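Local coordinates for protein BtGH115A (PDB 5BY3) that cleaves 4-O-methyl-alpha-glucuronic acid from decorated arabinogalactans as a glycoside hydrolase of family GH115, at residues H468-E471 against R472-T476; L127-S130 against P131-W135; S458-V462 against T463-K467; E201-R205 against L206-T210. One frame throughout, in Å; residues are numbered along the deposited sequence.

Contact 1: H468-E471 against R472-T476; sequences HWLE and RELGT
Glu473 lays its CG methylene over one face of the Trp469 indole, one helical turn back, with CG 3.9 Å from the centroid of the six-membered ring of Trp469, a CH-pi contact. A bend at chi2 (-54°) turns the Glu473 carboxylate away from an extended course, and its plane ends 37° from that of the ring. There Arg472 takes it side-on with two nitrogens: NE reaches Glu473 OE2 at 2.6 Å and NH2 reaches OE1 at 3.1 Å. Both oxygens lie close to the guanidinium plane but are met from above the carboxylate plane. Arg472 NH2 also comes obliquely to the indole, 3.5 Å from Trp469 NE1, while that NE1 hydrogen-bonds to Glu445, whose carboxylate also forms a salt bridge with Arg472 NH1. Glu473 OE1 has a further partner in Ser130, so one oxygen is held from two residues and the carboxylate has little room to turn.

On another side of the helix Leu470 and Leu474 run side by side, Leu470 CD2 lying 4.0 Å from Leu474 CD1, and face helices 476-495 and 552-580 respectively. Backbone bonds from Glu473 N to Trp469 O (2.9 Å) and from Leu474 N to Leu470 O (2.8 Å) carry the i to i+4 pattern to its end. That spacing is alpha-helical, and with Leu474 leaving helical geometry this is the last turn of helix 462-473, just before helix 476-495.

Contact 2: L127-S130 against P131-W135; sequences LGVS and PWEWW
Pro131 follows directly on Ser130 and takes the second position of a type I beta turn that runs from Ser130 to Glu133; its ring closure restricts phi where the turn needs it. Next comes Trp132, whose backbone N donates to Ser130 OG at 2.8 Å with an N-H...O angle of 152°, which makes an ST turn inside the beta turn. Ser130 OG is placed for this by a chi1 of 155°, which swings it to the far side from its own N, and it also sits at the edge of the indole, 3.6 Å from Trp132 CD1. The indole NE1 itself bonds to Glu445. Glu133 closes the turn through its N, 3.1 Å from Ser130 O and well above that carbonyl's plane. Its CB and CG run alongside Val129, CB lying 4.0 Å from Val129 CG1, before the chain bends and sends the carboxylate to Arg205 and Arg49.

Replacing Ser130 by an alanine would remove the hydroxyl, and the buried N-H of Trp132 would probably be left without its acceptor and Glu473 without one of its partners. Ser130 OG accepts from Trp132 N and meets a carboxylate oxygen of Glu473, to which it probably donates, so a single hydroxyl ties the turn to helix 462-473.

Contact 3: S458-V462 against T463-K467; sequences SSEGV and TAHLK
The imidazole of His465 is approached at its edge, near the ring plane, by the carboxylate of Glu460: OE1 of Glu460 stands 4.2 Å from His465 CD2, too far for more than a loose contact. The chief polar partners of both groups lie outside this stretch. His465 NE2 bonds to Asp449 and ND1 to Tyr442, which together fix the rotation of the ring, while Glu460 OE2 forms a salt bridge with Lys456. With CG anti to the backbone N (chi1 -171°), His465 directs its ring toward helix 441-452, which supplies these two partners.

Nearer the backbone the packing is close. Ala464 CB rests 3.8 Å from Glu460 CB and 3.4 Å from Gly461 N. Gly461 O accepts from His465 N at 3.2 Å, the donor well above the carbonyl plane, and Val462 O takes a weak bond from Leu466 N. The N-H of Thr463, in the first turn, goes instead to the carboxylate of Glu661, a negative group that probably suits this end of a helix. Here a glycine at the N-cap position opens helix 462-473 directly after helix 454-459, a tight helix-to-helix joint.

Contact 4: E201-R205 against L206-T210; sequences ELLLR and LRANT
This is a local helix-ending contact in which the loop that leads to strand 210-212 of the eight-stranded parallel sheet folds back on the last turn of helix 193-205. Leu206 N still bonds to Leu202 O in helical fashion (2.9 Å), and the two side chains lie side by side, pointing the same way, with Leu202 CD1 3.8 Å from Leu206 CD1. Leu206 also lays its CG 3.3 Å from Leu202 O, since its CG stands beside its own N (chi1 -69°), next to the preceding turn. Beyond this pair Leu206 meets Ile444 and Met448 of helix 441-452, and Leu202 meets Trp132 and Trp135. A serine in place of Leu206 would probably leave the Leu202 methyl without its neighbour and open a gap against helix 441-452.

Arg207 then takes a positive phi of 60° and the chain reverses in a Schellman motif: Ala208 N reaches back to Leu203 O at 2.8 Å, and Arg207 N to Leu204 O at 2.9 Å, the latter donor far above the carbonyl plane. As is usual in this motif, apolar groups meet across the cap, Leu203 CD2 lying 3.9 Å from Ala208 CB. The other branch of Leu203, CD1, comes within 3.7 Å of Thr210 O, at the start of the strand. The guanidinium of Arg207 makes a cation-pi contact with Trp452, whereas Arg205 sends an extended chain to Asp50. Where the strand begins, Thr210 OG1 donates to Asn209 OD1 over 2.7 Å, and the amide of Asn209 is also tied to the backbone of Arg163 and Glu161.

Contacts 2 and 4 are buried, whereas contacts 1 and 3 are only partly so, each with residues near the surface. Contacts 3 and 1 are the two ends of one helix, 462-473: its start has a glycine cap and one weak backbone bond, its end an aromatic and ion-pair cluster. Contact 4 ends a different helix with apolar leucine packing in a Schellman motif, and contact 2 is a loop turn held by a hydroxyl. That loop lies between the two helices, bonding to contact 1 through Ser130 and Glu473 and to contact 4 through Glu133 and Arg205, although contacts 1 and 4 themselves stay about 7 Å apart at their nearest atoms.

Contact 1: H468-E471 against R472-T476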
loop_
_atom_site.group_PDB
_atom_site.type_symbol
_atom_site.label_atom_id
_atom_site.label_comp_id
_atom_site.label_asym_id
_atom_site.label_seq_id
_atom_site.Cartn_x
_atom_site.Cartn_y
_atom_site.Cartn_z
ATOM N N HIS A 468 -3.630 -17.375 -5.717
ATOM C CA HIS A 468 -2.318 -17.971 -5.612
ATOM C C HIS A 468 -1.739 -17.708 -4.226
ATOM O O HIS A 468 -1.007 -18.554 -3.662
ATOM C CB HIS A 468 -1.413 -17.416 -6.707
ATOM C CG HIS A 468 -0.048 -18.019 -6.724
ATOM N ND1 HIS A 468 0.945 -17.647 -5.835
ATOM C CD2 HIS A 468 0.500 -18.960 -7.531
ATOM C CE1 HIS A 468 2.038 -18.349 -6.079
ATOM N NE2 HIS A 468 1.798 -19.146 -7.108
ATOM N N TRP A 469 -2.094 -16.553 -3.659
ATOM C CA TRP A 469 -1.548 -16.127 -2.385
ATOM C C TRP A 469 -2.176 -16.939 -1.265
ATOM O O TRP A 469 -1.435 -17.468 -0.439
ATOM C CB TRP A 469 -1.751 -14.613 -2.167
ATOM C CG TRP A 469 -1.043 -14.042 -0.940
ATOM C CD1 TRP A 469 0.276 -13.628 -0.865
ATOM C CD2 TRP A 469 -1.605 -13.833 0.384
ATOM N NE1 TRP A 469 0.545 -13.157 0.399
ATOM C CE2 TRP A 469 -0.583 -13.276 1.185
ATOM C CE3 TRP A 469 -2.879 -14.011 0.942
ATOM C CZ2 TRP A 469 -0.790 -12.902 2.533
ATOM C CZ3 TRP A 469 -3.092 -13.628 2.282
ATOM C CH2 TRP A 469 -2.054 -13.083 3.063
ATOM N N LEU A 470 -3.516 -17.032 -1.238
ATOM C CA LEU A 470 -4.263 -17.811 -0.185
ATOM C C LEU A 470 -3.938 -19.272 -0.245
ATOM O O LEU A 470 -3.712 -19.908 0.801
ATOM C CB LEU A 470 -5.809 -17.651 -0.264
ATOM C CG LEU A 470 -6.376 -16.222 -0.152
ATOM C CD1 LEU A 470 -7.740 -16.086 -0.770
ATOM C CD2 LEU A 470 -6.383 -15.689 1.263
ATOM N N GLU A 471 -3.888 -19.790 -1.472
ATOM C CA GLU A 471 -3.441 -21.164 -1.711
ATOM C C GLU A 471 -2.075 -21.382 -1.140
ATOM O O GLU A 471 -1.871 -22.373 -0.463
ATOM C CB GLU A 471 -3.477 -21.531 -3.197
ATOM C CG GLU A 471 -4.885 -21.812 -3.685
ATOM C CD GLU A 471 -4.953 -22.197 -5.138
ATOM O OE1 GLU A 471 -4.033 -21.822 -5.911
ATOM O OE2 GLU A 471 -5.954 -22.859 -5.487
ATOM N N ARG A 472 -1.148 -20.443 -1.372
ATOM C CA ARG A 472 0.208 -20.560 -0.784
ATOM C C ARG A 472 0.241 -20.454 0.765
ATOM O O ARG A 472 0.968 -21.207 1.409
ATOM C CB ARG A 472 1.199 -19.588 -1.454
ATOM C CG ARG A 472 2.691 -19.752 -1.159
ATOM C CD ARG A 472 3.392 -18.472 -1.639
ATOM N NE ARG A 472 3.282 -17.397 -0.626
ATOM C CZ ARG A 472 3.520 -16.086 -0.794
ATOM N NH1 ARG A 472 3.852 -15.574 -1.964
ATOM N NH2 ARG A 472 3.390 -15.254 0.244
ATOM N N GLU A 473 -0.527 -19.539 1.357
ATOM C CA GLU A 473 -0.398 -19.292 2.821
ATOM C C GLU A 473 -1.250 -20.251 3.677
ATOM O O GLU A 473 -0.802 -20.747 4.718
ATOM C CB GLU A 473 -0.645 -17.833 3.212
ATOM C CG GLU A 473 0.125 -16.749 2.442
ATOM C CD GLU A 473 1.650 -16.904 2.389
ATOM O OE1 GLU A 473 2.347 -16.112 3.005
ATOM O OE2 GLU A 473 2.183 -17.766 1.675
ATOM N N LEU A 474 -2.472 -20.505 3.228
ATOM C CA LEU A 474 -3.314 -21.529 3.835
ATOM C C LEU A 474 -3.142 -22.761 2.942
ATOM O O LEU A 474 -2.086 -22.916 2.341
ATOM C CB LEU A 474 -4.735 -21.005 3.927
ATOM C CG LEU A 474 -4.745 -19.478 4.078
ATOM C CD1 LEU A 474 -6.059 -18.899 3.581
ATOM C CD2 LEU A 474 -4.407 -18.997 5.493
ATOM N N GLY A 475 -4.098 -23.655 2.819
ATOM C CA GLY A 475 -3.888 -24.656 1.754
ATOM C C GLY A 475 -4.718 -24.399 0.521
ATOM O O GLY A 475 -5.463 -23.428 0.459
ATOM N N THR A 476 -4.608 -25.272 -0.467
ATOM C CA THR A 476 -5.566 -25.295 -1.571
ATOM C C THR A 476 -7.027 -25.474 -1.112
ATOM O O THR A 476 -7.934 -24.807 -1.629
ATOM C CB THR A 476 -5.159 -26.380 -2.568
ATOM O OG1 THR A 476 -3.929 -25.970 -3.180
ATOM C CG2 THR A 476 -6.213 -26.556 -3.640
#

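Contact 2: L127-S130 against P131-W135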
loop_
_atom_site.group_PDB
_atom_site.type_symbol
_atom_site.label_atom_id
_atom_site.label_comp_id
_atom_site.label_asym_id
_atom_site.label_seq_id
_atom_site.Cartn_x
_atom_site.Cartn_y
_atom_site.Cartn_z
ATOM N N LEU A 127 11.962 -22.994 -2.642
ATOM C CA LEU A 127 11.853 -23.962 -1.603
ATOM C C LEU A 127 10.485 -23.841 -0.895
ATOM O O LEU A 127 10.182 -24.618 0.018
ATOM C CB LEU A 127 13.002 -23.785 -0.630
ATOM C CG LEU A 127 14.379 -24.068 -1.198
ATOM C CD1 LEU A 127 15.365 -23.682 -0.135
ATOM C CD2 LEU A 127 14.569 -25.537 -1.548
ATOM N N GLY A 128 9.666 -22.883 -1.331
ATOM C CA GLY A 128 8.342 -22.744 -0.790
ATOM C C GLY A 128 8.298 -21.943 0.491
ATOM O O GLY A 128 7.361 -22.109 1.281
ATOM N N VAL A 129 9.277 -21.054 0.689
ATOM C CA VAL A 129 9.307 -20.170 1.865
ATOM C C VAL A 129 8.630 -18.819 1.565
ATOM O O VAL A 129 9.099 -18.057 0.725
ATOM C CB VAL A 129 10.754 -19.974 2.401
ATOM C CG1 VAL A 129 10.774 -19.193 3.706
ATOM C CG2 VAL A 129 11.452 -21.318 2.582
ATOM N N SER A 130 7.510 -18.554 2.242
ATOM C CA SER A 130 6.781 -17.292 2.137
ATOM C C SER A 130 7.604 -16.116 2.720
ATOM O O SER A 130 8.322 -16.297 3.718
ATOM C CB SER A 130 5.446 -17.431 2.894
ATOM O OG SER A 130 4.902 -16.194 3.346
ATOM N N PRO A 131 7.490 -14.907 2.113
ATOM C CA PRO A 131 7.904 -13.661 2.792
ATOM C C PRO A 131 7.429 -13.520 4.250
ATOM O O PRO A 131 8.118 -12.887 5.058
ATOM C CB PRO A 131 7.237 -12.566 1.943
ATOM C CG PRO A 131 7.272 -13.141 0.558
ATOM C CD PRO A 131 7.112 -14.646 0.702
ATOM N N TRP A 132 6.281 -14.106 4.575
ATOM C CA TRP A 132 5.674 -13.967 5.886
ATOM C C TRP A 132 5.901 -15.179 6.825
ATOM O O TRP A 132 5.240 -15.299 7.878
ATOM C CB TRP A 132 4.200 -13.694 5.698
ATOM C CG TRP A 132 3.960 -12.623 4.699
ATOM C CD1 TRP A 132 3.729 -12.781 3.385
ATOM C CD2 TRP A 132 3.982 -11.220 4.942
ATOM N NE1 TRP A 132 3.582 -11.550 2.775
ATOM C CE2 TRP A 132 3.742 -10.579 3.716
ATOM C CE3 TRP A 132 4.186 -10.445 6.085
ATOM C CZ2 TRP A 132 3.674 -9.206 3.596
ATOM C CZ3 TRP A 132 4.121 -9.075 5.979
ATOM C CH2 TRP A 132 3.865 -8.460 4.739
ATOM N N GLU A 133 6.808 -16.069 6.402
ATOM C CA GLU A 133 7.421 -17.124 7.211
ATOM C C GLU A 133 7.480 -16.747 8.694
ATOM O O GLU A 133 6.941 -17.442 9.562
ATOM C CB GLU A 133 8.833 -17.365 6.650
ATOM C CG GLU A 133 9.792 -18.214 7.473
ATOM C CD GLU A 133 10.752 -17.410 8.318
ATOM O OE1 GLU A 133 11.395 -16.458 7.810
ATOM O OE2 GLU A 133 10.880 -17.763 9.512
ATOM N N TRP A 134 8.123 -15.629 8.977
ATOM C CA TRP A 134 8.199 -15.125 10.324
ATOM C C TRP A 134 7.081 -14.127 10.625
ATOM O O TRP A 134 6.496 -14.196 11.720
ATOM C CB TRP A 134 9.560 -14.494 10.581
ATOM C CG TRP A 134 9.795 -14.268 12.064
ATOM C CD1 TRP A 134 10.205 -15.200 13.001
ATOM C CD2 TRP A 134 9.635 -13.029 12.770
ATOM N NE1 TRP A 134 10.300 -14.601 14.234
ATOM C CE2 TRP A 134 9.953 -13.279 14.130
ATOM C CE3 TRP A 134 9.273 -11.733 12.378
ATOM C CZ2 TRP A 134 9.912 -12.286 15.104
ATOM C CZ3 TRP A 134 9.223 -10.734 13.346
ATOM C CH2 TRP A 134 9.538 -11.020 14.706
ATOM N N TRP A 135 6.796 -13.231 9.663
ATOM C CA TRP A 135 5.981 -12.037 9.905
ATOM C C TRP A 135 4.463 -12.308 9.981
ATOM O O TRP A 135 3.686 -11.503 10.543
ATOM C CB TRP A 135 6.309 -10.928 8.892
ATOM C CG TRP A 135 7.517 -10.067 9.301
ATOM C CD1 TRP A 135 8.853 -10.250 8.935
ATOM C CD2 TRP A 135 7.499 -8.930 10.171
ATOM N NE1 TRP A 135 9.630 -9.282 9.518
ATOM C CE2 TRP A 135 8.830 -8.457 10.273
ATOM C CE3 TRP A 135 6.478 -8.252 10.875
ATOM C CZ2 TRP A 135 9.167 -7.360 11.059
ATOM C CZ3 TRP A 135 6.808 -7.153 11.642
ATOM C CH2 TRP A 135 8.157 -6.725 11.747
#

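Contact 3: S458-V462 against T463-K467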
loop_
_atom_site.group_PDB
_atom_site.type_symbol
_atom_site.label_atom_id
_atom_site.label_comp_id
_atom_site.label_asym_id
_atom_site.label_seq_id
_atom_site.Cartn_x
_atom_site.Cartn_y
_atom_site.Cartn_z
ATOM N N SER A 458 0.085 -8.292 -14.042
ATOM C CA SER A 458 -0.893 -8.009 -15.128
ATOM C C SER A 458 -1.455 -9.227 -15.920
ATOM O O SER A 458 -2.612 -9.209 -16.260
ATOM C CB SER A 458 -0.400 -6.923 -16.078
ATOM O OG SER A 458 -0.662 -5.655 -15.527
ATOM N N SER A 459 -0.645 -10.255 -16.195
ATOM C CA SER A 459 -1.099 -11.417 -16.993
ATOM C C SER A 459 -2.106 -12.248 -16.226
ATOM O O SER A 459 -3.081 -12.721 -16.809
ATOM C CB SER A 459 0.051 -12.346 -17.443
ATOM O OG SER A 459 1.181 -11.621 -17.875
ATOM N N GLU A 460 -1.838 -12.454 -14.937
ATOM C CA GLU A 460 -2.789 -13.090 -14.033
ATOM C C GLU A 460 -3.891 -12.091 -13.651
ATOM O O GLU A 460 -3.703 -10.860 -13.613
ATOM C CB GLU A 460 -2.087 -13.541 -12.738
ATOM C CG GLU A 460 -0.863 -14.431 -12.890
ATOM C CD GLU A 460 0.164 -14.284 -11.747
ATOM O OE1 GLU A 460 -0.086 -13.581 -10.714
ATOM O OE2 GLU A 460 1.261 -14.883 -11.899
ATOM N N GLY A 461 -5.045 -12.586 -13.276
ATOM C CA GLY A 461 -5.949 -11.658 -12.593
ATOM C C GLY A 461 -5.303 -10.913 -11.413
ATOM O O GLY A 461 -4.277 -11.315 -10.856
ATOM N N VAL A 462 -5.925 -9.807 -11.057
ATOM C CA VAL A 462 -6.100 -9.402 -9.661
ATOM C C VAL A 462 -6.543 -10.601 -8.827
ATOM O O VAL A 462 -5.997 -10.822 -7.778
ATOM C CB VAL A 462 -7.154 -8.244 -9.600
ATOM C CG1 VAL A 462 -8.138 -8.333 -8.417
ATOM C CG2 VAL A 462 -6.437 -6.912 -9.608
ATOM N N THR A 463 -7.531 -11.352 -9.320
ATOM C CA THR A 463 -8.158 -12.508 -8.666
ATOM C C THR A 463 -7.194 -13.697 -8.620
ATOM O O THR A 463 -6.996 -14.291 -7.548
ATOM C CB THR A 463 -9.504 -12.831 -9.374
ATOM O OG1 THR A 463 -10.390 -11.720 -9.176
ATOM C CG2 THR A 463 -10.187 -14.131 -8.874
ATOM N N ALA A 464 -6.518 -13.967 -9.730
ATOM C CA ALA A 464 -5.513 -15.026 -9.765
ATOM C C ALA A 464 -4.329 -14.773 -8.814
ATOM O O ALA A 464 -3.761 -15.730 -8.271
ATOM C CB ALA A 464 -5.034 -15.296 -11.184
ATOM N N HIS A 465 -3.982 -13.499 -8.593
ATOM C CA HIS A 465 -2.954 -13.130 -7.607
ATOM C C HIS A 465 -3.393 -13.503 -6.185
ATOM O O HIS A 465 -2.673 -14.217 -5.495
ATOM C CB HIS A 465 -2.577 -11.650 -7.701
ATOM C CG HIS A 465 -1.373 -11.275 -6.869
ATOM N ND1 HIS A 465 -1.470 -10.875 -5.546
ATOM C CD2 HIS A 465 -0.045 -11.265 -7.169
ATOM C CE1 HIS A 465 -0.257 -10.630 -5.071
ATOM N NE2 HIS A 465 0.622 -10.847 -6.037
ATOM N N LEU A 466 -4.577 -13.050 -5.771
ATOM C CA LEU A 466 -5.131 -13.378 -4.435
ATOM C C LEU A 466 -5.336 -14.894 -4.208
ATOM O O LEU A 466 -5.005 -15.418 -3.148
ATOM C CB LEU A 466 -6.456 -12.607 -4.199
ATOM C CG LEU A 466 -7.242 -12.903 -2.924
ATOM C CD1 LEU A 466 -6.438 -12.568 -1.674
ATOM C CD2 LEU A 466 -8.577 -12.180 -2.939
ATOM N N LYS A 467 -5.876 -15.586 -5.218
ATOM C CA LYS A 467 -6.006 -17.026 -5.188
ATOM C C LYS A 467 -4.648 -17.724 -4.940
ATOM O O LYS A 467 -4.531 -18.543 -4.048
ATOM C CB LYS A 467 -6.619 -17.479 -6.504
ATOM C CG LYS A 467 -6.888 -18.977 -6.601
ATOM C CD LYS A 467 -7.503 -19.312 -7.955
ATOM C CE LYS A 467 -7.171 -20.730 -8.365
ATOM N NZ LYS A 467 -8.100 -21.646 -7.663
#

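Contact 4: E201-R205 against L206-T210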
loop_
_atom_site.group_PDB
_atom_site.type_symbol
_atom_site.label_atom_id
_atom_site.label_comp_id
_atom_site.label_asym_id
_atom_site.label_seq_id
_atom_site.Cartn_x
_atom_site.Cartn_y
_atom_site.Cartn_z
ATOM N N GLU A 201 14.734 -8.165 6.752
ATOM C CA GLU A 201 14.441 -9.521 6.212
ATOM C C GLU A 201 13.165 -9.526 5.373
ATOM O O GLU A 201 13.084 -10.153 4.314
ATOM C CB GLU A 201 14.151 -10.528 7.321
ATOM C CG GLU A 201 15.323 -11.076 8.077
ATOM C CD GLU A 201 14.899 -12.004 9.208
ATOM O OE1 GLU A 201 13.730 -12.465 9.281
ATOM O OE2 GLU A 201 15.762 -12.271 10.041
ATOM N N LEU A 202 12.140 -8.867 5.895
ATOM C CA LEU A 202 10.861 -8.862 5.231
ATOM C C LEU A 202 11.021 -8.165 3.894
ATOM O O LEU A 202 10.495 -8.667 2.895
ATOM C CB LEU A 202 9.789 -8.214 6.100
ATOM C CG LEU A 202 8.382 -7.999 5.556
ATOM C CD1 LEU A 202 7.734 -9.276 5.063
ATOM C CD2 LEU A 202 7.544 -7.362 6.655
ATOM N N LEU A 203 11.779 -7.059 3.867
ATOM C CA LEU A 203 11.941 -6.280 2.626
ATOM C C LEU A 203 12.749 -7.041 1.616
ATOM O O LEU A 203 12.390 -7.090 0.452
ATOM C CB LEU A 203 12.562 -4.916 2.884
ATOM C CG LEU A 203 11.755 -3.951 3.754
ATOM C CD1 LEU A 203 12.576 -2.700 4.011
ATOM C CD2 LEU A 203 10.393 -3.605 3.164
ATOM N N LEU A 204 13.811 -7.693 2.075
ATOM C CA LEU A 204 14.595 -8.589 1.218
ATOM C C LEU A 204 13.726 -9.659 0.576
ATOM O O LEU A 204 13.726 -9.834 -0.661
ATOM C CB LEU A 204 15.742 -9.221 2.019
ATOM C CG LEU A 204 16.945 -8.354 2.469
ATOM C CD1 LEU A 204 18.160 -9.185 2.867
ATOM C CD2 LEU A 204 17.362 -7.323 1.431
ATOM N N ARG A 205 12.929 -10.335 1.406
ATOM C CA ARG A 205 12.076 -11.417 0.908
ATOM C C ARG A 205 10.992 -10.892 -0.033
ATOM O O ARG A 205 10.487 -11.652 -0.864
ATOM C CB ARG A 205 11.419 -12.149 2.065
ATOM C CG ARG A 205 12.329 -13.028 2.865
ATOM C CD ARG A 205 11.441 -13.836 3.826
ATOM N NE ARG A 205 12.154 -14.637 4.830
ATOM C CZ ARG A 205 12.931 -15.683 4.555
ATOM N NH1 ARG A 205 13.158 -16.051 3.290
ATOM N NH2 ARG A 205 13.525 -16.351 5.545
ATOM N N LEU A 206 10.606 -9.620 0.138
ATOM C CA LEU A 206 9.668 -8.962 -0.755
ATOM C C LEU A 206 10.327 -8.303 -1.992
ATOM O O LEU A 206 9.630 -7.734 -2.855
ATOM C CB LEU A 206 8.822 -7.947 0.025
ATOM C CG LEU A 206 7.793 -8.450 1.033
ATOM C CD1 LEU A 206 7.313 -7.299 1.903
ATOM C CD2 LEU A 206 6.634 -9.143 0.341
ATOM N N ARG A 207 11.659 -8.411 -2.062
ATOM C CA ARG A 207 12.550 -7.767 -3.074
ATOM C C ARG A 207 12.486 -6.248 -3.072
ATOM O O ARG A 207 12.653 -5.625 -4.100
ATOM C CB ARG A 207 12.341 -8.279 -4.520
ATOM C CG ARG A 207 12.302 -9.785 -4.738
ATOM C CD ARG A 207 10.849 -10.203 -4.909
ATOM N NE ARG A 207 10.750 -11.413 -5.711
ATOM C CZ ARG A 207 9.670 -11.840 -6.346
ATOM N NH1 ARG A 207 8.504 -11.177 -6.322
ATOM N NH2 ARG A 207 9.787 -12.955 -7.033
ATOM N N ALA A 208 12.185 -5.666 -1.924
ATOM C CA ALA A 208 12.125 -4.233 -1.751
ATOM C C ALA A 208 13.540 -3.822 -1.376
ATOM O O ALA A 208 14.330 -4.652 -0.857
ATOM C CB ALA A 208 11.133 -3.879 -0.645
ATOM N N ASN A 209 13.890 -2.565 -1.657
ATOM C CA ASN A 209 15.261 -2.110 -1.389
ATOM C C ASN A 209 15.372 -0.870 -0.526
ATOM O O ASN A 209 16.487 -0.514 -0.123
ATOM C CB ASN A 209 16.083 -1.962 -2.682
ATOM C CG ASN A 209 15.436 -1.044 -3.693
ATOM O OD1 ASN A 209 14.511 -0.279 -3.375
ATOM N ND2 ASN A 209 15.918 -1.120 -4.944
ATOM N N THR A 210 14.223 -0.257 -0.224
ATOM C CA THR A 210 14.145 1.076 0.379
ATOM C C THR A 210 13.296 1.072 1.677
ATOM O O THR A 210 12.380 0.288 1.806
ATOM C CB THR A 210 13.572 2.060 -0.668
ATOM O OG1 THR A 210 14.362 1.998 -1.870
ATOM C CG2 THR A 210 13.519 3.464 -0.156
#